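Local coordinates for protein Hpr(Ser) kinase (Coxiella burnetii, PDB 3TQF) that probably acts as a bifunctional ATP-dependent kinase and phosphatase that adds phosphate to, and removes it from, a serine of the phosphocarrier protein HPr, at residues D50-C62 against D87-I99. Residues are numbered along the deposited sequence; the frame is centred on the assembly and turned at random.
Sequences DLKQENNQLIGSC and DAVVNQHEVHLSI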
loop_
_atom_site.group_PDB
_atom_site.type_symbol
_atom_site.label_atom_id
_atom_site.label_comp_id
_atom_site.label_asym_id
_atom_site.label_seq_id
_atom_site.Cartn_x
_atom_site.Cartn_y
_atom_site.Cartn_z
ATOM N N ASP A 50 -14.224 7.585 -24.827
ATOM C CA ASP A 50 -14.875 7.414 -26.122
ATOM C C ASP A 50 -14.864 5.930 -26.475
ATOM O O ASP A 50 -13.843 5.260 -26.313
ATOM C CB ASP A 50 -14.166 8.214 -27.219
ATOM C CG ASP A 50 -14.252 9.716 -27.004
ATOM O OD1 ASP A 50 -14.789 10.161 -25.965
ATOM O OD2 ASP A 50 -13.774 10.458 -27.883
ATOM N N LEU A 51 -16.005 5.425 -26.945
ATOM C CA LEU A 51 -16.149 4.025 -27.326
ATOM C C LEU A 51 -16.501 3.908 -28.805
ATOM O O LEU A 51 -17.152 4.789 -29.365
ATOM C CB LEU A 51 -17.247 3.356 -26.493
ATOM C CG LEU A 51 -17.061 3.255 -24.976
ATOM C CD1 LEU A 51 -18.308 2.650 -24.358
ATOM C CD2 LEU A 51 -15.836 2.433 -24.598
ATOM N N LYS A 52 -16.072 2.815 -29.432
ATOM C CA LYS A 52 -16.436 2.524 -30.820
ATOM C C LYS A 52 -16.260 1.041 -31.144
ATOM O O LYS A 52 -15.557 0.324 -30.434
ATOM C CB LYS A 52 -15.601 3.368 -31.789
ATOM C CG LYS A 52 -14.102 3.090 -31.725
ATOM C CD LYS A 52 -13.320 3.923 -32.737
ATOM C CE LYS A 52 -11.810 3.756 -32.540
ATOM N NZ LYS A 52 -11.020 4.482 -33.575
ATOM N N GLN A 53 -16.901 0.598 -32.223
ATOM C CA GLN A 53 -16.771 -0.778 -32.698
ATOM C C GLN A 53 -15.937 -0.848 -33.975
ATOM O O GLN A 53 -16.272 -0.215 -34.979
ATOM C CB GLN A 53 -18.147 -1.398 -32.938
ATOM C CG GLN A 53 -18.621 -2.275 -31.800
ATOM C CD GLN A 53 -20.015 -2.819 -32.026
ATOM O OE1 GLN A 53 -20.380 -3.198 -33.142
ATOM N NE2 GLN A 53 -20.807 -2.862 -30.961
ATOM N N GLU A 54 -14.851 -1.619 -33.926
ATOM C CA GLU A 54 -13.984 -1.835 -35.090
ATOM C C GLU A 54 -13.522 -3.291 -35.159
ATOM O O GLU A 54 -12.765 -3.745 -34.296
ATOM C CB GLU A 54 -12.765 -0.914 -35.024
ATOM C CG GLU A 54 -13.084 0.554 -35.258
ATOM C CD GLU A 54 -11.837 1.419 -35.396
ATOM O OE1 GLU A 54 -10.860 1.193 -34.645
ATOM O OE2 GLU A 54 -11.840 2.331 -36.254
ATOM N N ASN A 55 -13.983 -4.013 -36.181
ATOM C CA ASN A 55 -13.604 -5.417 -36.408
ATOM C C ASN A 55 -14.068 -6.353 -35.285
ATOM O O ASN A 55 -13.284 -7.164 -34.779
ATOM C CB ASN A 55 -12.085 -5.549 -36.608
ATOM C CG ASN A 55 -11.546 -4.600 -37.668
ATOM O OD1 ASN A 55 -11.979 -4.626 -38.828
ATOM N ND2 ASN A 55 -10.589 -3.762 -37.276
ATOM N N ASN A 56 -15.342 -6.237 -34.910
ATOM C CA ASN A 56 -15.908 -6.994 -33.787
ATOM C C ASN A 56 -15.099 -6.814 -32.491
ATOM O O ASN A 56 -14.888 -7.766 -31.731
ATOM C CB ASN A 56 -16.054 -8.480 -34.150
ATOM C CG ASN A 56 -16.974 -8.704 -35.342
ATOM O OD1 ASN A 56 -18.107 -8.215 -35.365
ATOM N ND2 ASN A 56 -16.494 -9.447 -36.336
ATOM N N GLN A 57 -14.642 -5.586 -32.257
ATOM C CA GLN A 57 -13.979 -5.228 -31.010
ATOM C C GLN A 57 -14.573 -3.941 -30.462
ATOM O O GLN A 57 -14.788 -2.983 -31.208
ATOM C CB GLN A 57 -12.484 -5.015 -31.224
ATOM C CG GLN A 57 -11.713 -6.239 -31.658
ATOM C CD GLN A 57 -10.209 -6.042 -31.518
ATOM O OE1 GLN A 57 -9.629 -5.140 -32.125
ATOM N NE2 GLN A 57 -9.574 -6.885 -30.708
ATOM N N LEU A 58 -14.835 -3.929 -29.160
ATOM C CA LEU A 58 -15.197 -2.712 -28.460
ATOM C C LEU A 58 -13.902 -2.038 -28.042
ATOM O O LEU A 58 -13.234 -2.491 -27.116
ATOM C CB LEU A 58 -16.059 -3.028 -27.237
ATOM C CG LEU A 58 -16.552 -1.841 -26.411
ATOM C CD1 LEU A 58 -17.427 -0.916 -27.240
ATOM C CD2 LEU A 58 -17.308 -2.346 -25.202
ATOM N N ILE A 59 -13.545 -0.967 -28.746
ATOM C CA ILE A 59 -12.332 -0.204 -28.464
ATOM C C ILE A 59 -12.667 1.064 -27.680
ATOM O O ILE A 59 -13.598 1.784 -28.020
ATOM C CB ILE A 59 -11.606 0.194 -29.769
ATOM C CG1 ILE A 59 -11.242 -1.049 -30.586
ATOM C CG2 ILE A 59 -10.354 1.012 -29.464
ATOM C CD1 ILE A 59 -10.295 -1.984 -29.885
ATOM N N GLY A 60 -11.896 1.323 -26.634
ATOM C CA GLY A 60 -12.055 2.517 -25.811
ATOM C C GLY A 60 -10.874 3.453 -25.986
ATOM O O GLY A 60 -9.723 3.027 -25.909
ATOM N N SER A 61 -11.163 4.730 -26.213
ATOM C CA SER A 61 -10.129 5.727 -26.469
ATOM C C SER A 61 -10.409 7.008 -25.696
ATOM O O SER A 61 -11.562 7.368 -25.474
ATOM C CB SER A 61 -10.049 6.024 -27.962
ATOM O OG SER A 61 -11.341 6.022 -28.533
ATOM N N CYS A 62 -9.339 7.686 -25.292
ATOM C CA CYS A 62 -9.431 8.912 -24.508
ATOM C C CYS A 62 -9.439 10.085 -25.476
ATOM O O CYS A 62 -8.662 10.098 -26.427
ATOM C CB CYS A 62 -8.217 9.012 -23.581
ATOM S SG CYS A 62 -8.315 10.217 -22.214
ATOM N N ASP A 87 5.587 5.034 -21.735
ATOM C CA ASP A 87 4.920 3.723 -21.779
ATOM C C ASP A 87 3.838 3.532 -20.702
ATOM O O ASP A 87 3.177 2.498 -20.677
ATOM C CB ASP A 87 5.954 2.589 -21.674
ATOM C CG ASP A 87 7.000 2.632 -22.790
ATOM O OD1 ASP A 87 6.827 3.405 -23.762
ATOM O OD2 ASP A 87 8.003 1.888 -22.693
ATOM N N ALA A 88 3.665 4.513 -19.818
ATOM C CA ALA A 88 2.640 4.450 -18.765
ATOM C C ALA A 88 1.240 4.833 -19.258
ATOM O O ALA A 88 0.258 4.641 -18.545
ATOM C CB ALA A 88 3.035 5.344 -17.596
ATOM N N VAL A 89 1.156 5.391 -20.466
ATOM C CA VAL A 89 -0.123 5.767 -21.071
ATOM C C VAL A 89 -0.274 5.151 -22.462
ATOM O O VAL A 89 0.702 4.982 -23.191
ATOM C CB VAL A 89 -0.262 7.298 -21.195
ATOM C CG1 VAL A 89 -1.648 7.669 -21.693
ATOM C CG2 VAL A 89 0.016 7.969 -19.860
ATOM N N VAL A 90 -1.515 4.829 -22.814
ATOM C CA VAL A 90 -1.854 4.244 -24.107
ATOM C C VAL A 90 -3.057 4.987 -24.673
ATOM O O VAL A 90 -3.946 5.382 -23.920
ATOM C CB VAL A 90 -2.147 2.728 -23.953
ATOM C CG1 VAL A 90 -3.399 2.327 -24.694
ATOM C CG2 VAL A 90 -0.943 1.900 -24.406
ATOM N N ASN A 91 -3.082 5.194 -25.988
ATOM C CA ASN A 91 -4.154 5.991 -26.607
ATOM C C ASN A 91 -5.464 5.221 -26.831
ATOM O O ASN A 91 -6.534 5.829 -26.874
ATOM C CB ASN A 91 -3.683 6.683 -27.899
ATOM C CG ASN A 91 -3.342 5.707 -29.017
ATOM O OD1 ASN A 91 -3.287 4.493 -28.816
ATOM N ND2 ASN A 91 -3.106 6.245 -30.209
ATOM N N GLN A 92 -5.380 3.900 -26.970
ATOM C CA GLN A 92 -6.576 3.062 -27.055
ATOM C C GLN A 92 -6.300 1.602 -26.698
ATOM O O GLN A 92 -5.151 1.174 -26.625
ATOM C CB GLN A 92 -7.207 3.148 -28.451
ATOM C CG GLN A 92 -6.270 2.827 -29.598
ATOM C CD GLN A 92 -7.003 2.655 -30.915
ATOM O OE1 GLN A 92 -7.440 3.628 -31.533
ATOM N NE2 GLN A 92 -7.133 1.410 -31.357
ATOM N N HIS A 93 -7.372 0.848 -26.475
ATOM C CA HIS A 93 -7.275 -0.570 -26.156
ATOM C C HIS A 93 -8.671 -1.185 -26.162
ATOM O O HIS A 93 -9.659 -0.488 -25.947
ATOM C CB HIS A 93 -6.626 -0.762 -24.780
ATOM C CG HIS A 93 -6.128 -2.151 -24.531
ATOM N ND1 HIS A 93 -6.941 -3.158 -24.058
ATOM C CD2 HIS A 93 -4.898 -2.696 -24.677
ATOM C CE1 HIS A 93 -6.235 -4.267 -23.933
ATOM N NE2 HIS A 93 -4.992 -4.013 -24.299
ATOM N N GLU A 94 -8.745 -2.490 -26.414
ATOM C CA GLU A 94 -10.013 -3.218 -26.384
ATOM C C GLU A 94 -10.524 -3.307 -24.946
ATOM O O GLU A 94 -9.737 -3.430 -24.014
ATOM C CB GLU A 94 -9.848 -4.624 -26.991
ATOM C CG GLU A 94 -11.038 -5.571 -26.763
ATOM C CD GLU A 94 -11.034 -6.792 -27.685
ATOM O OE1 GLU A 94 -9.940 -7.250 -28.083
ATOM O OE2 GLU A 94 -12.133 -7.301 -28.005
ATOM N N VAL A 95 -11.841 -3.233 -24.782
ATOM C CA VAL A 95 -12.484 -3.378 -23.481
ATOM C C VAL A 95 -12.701 -4.853 -23.214
ATOM O O VAL A 95 -13.377 -5.523 -23.985
ATOM C CB VAL A 95 -13.857 -2.673 -23.458
ATOM C CG1 VAL A 95 -14.568 -2.899 -22.122
ATOM C CG2 VAL A 95 -13.698 -1.189 -23.744
ATOM N N HIS A 96 -12.134 -5.360 -22.126
ATOM C CA HIS A 96 -12.267 -6.777 -21.768
ATOM C C HIS A 96 -13.118 -7.008 -20.519
ATOM O O HIS A 96 -13.849 -7.998 -20.434
ATOM C CB HIS A 96 -10.884 -7.391 -21.549
ATOM C CG HIS A 96 -10.078 -7.513 -22.801
ATOM N ND1 HIS A 96 -10.059 -8.661 -23.562
ATOM C CD2 HIS A 96 -9.270 -6.630 -23.433
ATOM C CE1 HIS A 96 -9.273 -8.479 -24.609
ATOM N NE2 HIS A 96 -8.781 -7.254 -24.554
ATOM N N LEU A 97 -13.011 -6.104 -19.551
ATOM C CA LEU A 97 -13.638 -6.292 -18.255
ATOM C C LEU A 97 -14.140 -4.965 -17.718
ATOM O O LEU A 97 -13.562 -3.915 -17.992
ATOM C CB LEU A 97 -12.626 -6.897 -17.281
ATOM C CG LEU A 97 -13.032 -7.139 -15.826
ATOM C CD1 LEU A 97 -14.029 -8.277 -15.718
ATOM C CD2 LEU A 97 -11.790 -7.426 -14.994
ATOM N N SER A 98 -15.221 -5.032 -16.948
ATOM C CA SER A 98 -15.786 -3.876 -16.275
ATOM C C SER A 98 -15.894 -4.193 -14.792
ATOM O O SER A 98 -16.634 -5.087 -14.412
ATOM C CB SER A 98 -17.165 -3.573 -16.853
ATOM O OG SER A 98 -17.912 -2.725 -15.999
ATOM N N ILE A 99 -15.147 -3.480 -13.958
ATOM C CA ILE A 99 -15.229 -3.664 -12.512
ATOM C C ILE A 99 -16.009 -2.513 -11.896
ATOM O O ILE A 99 -15.735 -1.348 -12.165
ATOM C CB ILE A 99 -13.841 -3.744 -11.854
ATOM C CG1 ILE A 99 -13.057 -4.938 -12.398
ATOM C CG2 ILE A 99 -13.975 -3.864 -10.342
ATOM C CD1 ILE A 99 -11.622 -4.964 -11.948
#
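The carbonyl oxygen of L58 takes the amide of V95 in an almost linear bond, V95 N to L58 O 2.8 Å, and E94 CA adds a CA-H...O contact to the same oxygen. Backbone bonds from G60 N to H93 O at 3.0 Å and from H93 N to G60 O at 3.3 Å make G60–H93 the hydrogen-bonded pair of the antiparallel strands 58-61 and 92-99, flanked by the non-hydrogen-bonded pairs I59–E94 and S61–Q92. One face carries I59, S61, Q92 and E94. Here I59 spreads its two branches: CG2, anti to the backbone N, lies against the amide end of Q92, while I59 CD1 rests 3.7 Å from E94 CA. Beyond it the Q57 amide meets the E94 carboxylate with their planes 76° apart, Q57 NE2 lying 2.7 Å from E94 OE1. V95 packs against L58, V95 CB to L58 CD2 3.9 Å, and V95 CG2 also lies near the CD2 methyl of L51; L20, I126 and V128 continue this buried apolar layer. The H93 ring is held by H93 ND1, bonded to E94 O at 2.8 Å in the carbonyl plane. Strand 58-61 thus links the 50-62 beta hairpin to strand 92-102 in the mixed sheet of the HPr kinase C-terminal domain, a fold related to PEP carboxykinase.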